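Side-chain contact in IMC sub-compartment protein ISP1 (Toxoplasma gondii, PDB 4CHM), which is critical for replication of the parasite as a protein of an inner membrane complex sub-compartment, built on a pleckstrin homology fold: residues V28-Q31 / D32-L36. Residues are numbered along the deposited sequence; the frame is centred on the assembly and turned at random.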
loop_
_atom_site.group_PDB
_atom_site.type_symbol
_atom_site.label_atom_id
_atom_site.label_comp_id
_atom_site.label_asym_id
_atom_site.label_seq_id
_atom_site.Cartn_x
_atom_site.Cartn_y
_atom_site.Cartn_z
ATOM N N VAL A 28 5.716 -5.920 -4.385
ATOM C CA VAL A 28 5.318 -5.066 -5.437
ATOM C C VAL A 28 4.997 -5.907 -6.661
ATOM O O VAL A 28 5.692 -6.825 -6.985
ATOM C CB VAL A 28 6.391 -4.020 -5.715
ATOM C CG1 VAL A 28 6.143 -3.295 -6.994
ATOM C CG2 VAL A 28 6.531 -3.075 -4.545
ATOM N N LEU A 29 3.903 -5.597 -7.310
ATOM C CA LEU A 29 3.499 -6.331 -8.509
ATOM C C LEU A 29 3.813 -5.535 -9.804
ATOM O O LEU A 29 3.292 -4.424 -10.030
ATOM C CB LEU A 29 2.021 -6.749 -8.423
ATOM C CG LEU A 29 1.564 -7.388 -7.083
ATOM C CD1 LEU A 29 0.049 -7.391 -6.912
ATOM C CD2 LEU A 29 2.142 -8.803 -6.867
ATOM N N LEU A 30 4.765 -6.046 -10.584
ATOM C CA LEU A 30 5.272 -5.298 -11.723
ATOM C C LEU A 30 4.310 -5.434 -12.918
ATOM O O LEU A 30 3.468 -6.361 -12.968
ATOM C CB LEU A 30 6.718 -5.723 -12.088
ATOM C CG LEU A 30 7.791 -5.474 -11.000
ATOM C CD1 LEU A 30 9.169 -5.926 -11.461
ATOM C CD2 LEU A 30 7.861 -4.011 -10.603
ATOM N N GLN A 31 4.404 -4.495 -13.851
ATOM C CA GLN A 31 3.489 -4.443 -14.986
ATOM C C GLN A 31 3.555 -5.740 -15.831
ATOM O O GLN A 31 2.532 -6.228 -16.326
ATOM C CB GLN A 31 3.788 -3.213 -15.846
ATOM C CG GLN A 31 2.926 -3.139 -17.096
ATOM C CD GLN A 31 3.216 -1.939 -17.968
ATOM O OE1 GLN A 31 3.998 -1.075 -17.585
ATOM N NE2 GLN A 31 2.616 -1.886 -19.151
ATOM N N ASP A 32 4.746 -6.330 -15.930
ATOM C CA ASP A 32 4.901 -7.576 -16.695
ATOM C C ASP A 32 4.424 -8.833 -15.943
ATOM O O ASP A 32 4.498 -9.934 -16.461
ATOM C CB ASP A 32 6.351 -7.760 -17.196
ATOM C CG ASP A 32 7.333 -8.055 -16.069
ATOM O OD1 ASP A 32 6.906 -8.302 -14.912
ATOM O OD2 ASP A 32 8.544 -8.037 -16.338
ATOM N N GLY A 33 3.905 -8.655 -14.737
ATOM C CA GLY A 33 3.474 -9.796 -13.941
ATOM C C GLY A 33 4.460 -10.281 -12.883
ATOM O O GLY A 33 4.105 -11.132 -12.071
ATOM N N THR A 34 5.689 -9.755 -12.885
ATOM C CA THR A 34 6.722 -10.124 -11.850
ATOM C C THR A 34 6.289 -9.708 -10.465
ATOM O O THR A 34 5.632 -8.686 -10.310
ATOM C CB THR A 34 8.045 -9.348 -12.052
ATOM O OG1 THR A 34 8.390 -9.333 -13.425
ATOM C CG2 THR A 34 9.192 -9.956 -11.216
ATOM N N ARG A 35 6.801 -10.378 -9.452
ATOM C CA ARG A 35 6.596 -9.999 -8.057
ATOM C C ARG A 35 7.943 -9.699 -7.403
ATOM O O ARG A 35 8.773 -10.536 -7.379
ATOM C CB ARG A 35 5.953 -11.142 -7.325
ATOM C CG ARG A 35 4.467 -11.175 -7.318
ATOM C CD ARG A 35 3.960 -12.566 -7.041
ATOM N NE ARG A 35 4.271 -13.359 -8.183
ATOM C CZ ARG A 35 3.391 -13.799 -9.049
ATOM N NH1 ARG A 35 2.137 -13.581 -8.850
ATOM N NH2 ARG A 35 3.782 -14.486 -10.098
ATOM N N LEU A 36 8.143 -8.515 -6.874
ATOM C CA LEU A 36 9.320 -8.207 -6.102
ATOM C C LEU A 36 9.016 -8.304 -4.639
ATOM O O LEU A 36 8.062 -7.777 -4.202
ATOM C CB LEU A 36 9.840 -6.802 -6.383
ATOM C CG LEU A 36 10.260 -6.377 -7.771
ATOM C CD1 LEU A 36 10.569 -4.902 -7.841
ATOM C CD2 LEU A 36 11.470 -7.165 -8.154
#
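Leu30 opens, and Thr34 follows, the tight turn of a beta hairpin, the one joining the first two strands, 24-29 and 35-43, of the pleckstrin homology fold. A type I turn with a G1 bulge runs from Leu30 to Gly33 and is closed by Gly33 N on Leu30 O at 2.9 Å, the donor standing well above the carbonyl plane. Gly33 has phi +98°, where a CB would jam against the preceding carbonyl oxygen, which is why glycine belongs here. On the strand side of the turn, Leu30 N gives a nearly straight bond to Thr34 O (2.8 Å), and the antiparallel pairing goes on with Val28 and Leu36, whose N and O atoms bond reciprocally.

The side chain of Asp32 folds back along the turn toward the start of the next strand. Its CG sits between the backbone N and the carbonyl carbon (chi1 70°), which carries OD1 to the amide of Thr34, 2.8 Å from Thr34 N to Asp32 OD1, an Asx turn.

Leucine suits position 30 because its branched tip can bridge two neighbours. It lies alongside Thr34, pointing the same way, with Leu30 CD1 3.7 Å from Thr34 CB, and the same methyl reaches Leu36 CG at 3.9 Å. Turned to the other face of the sheet, Leu29 presents CD2 to the aliphatic part of Arg35, 3.4 Å from Arg35 CG. Beyond the hairpin, Arg35 NH1 meets a bound sulfate, probably from the crystallisation liquor, and Thr80 OG1 hydrogen-bonds to Gln31 O, tying the turn to another loop. The bond from Thr34 N should steady the Asp32 carboxylate and probably favours its charged form.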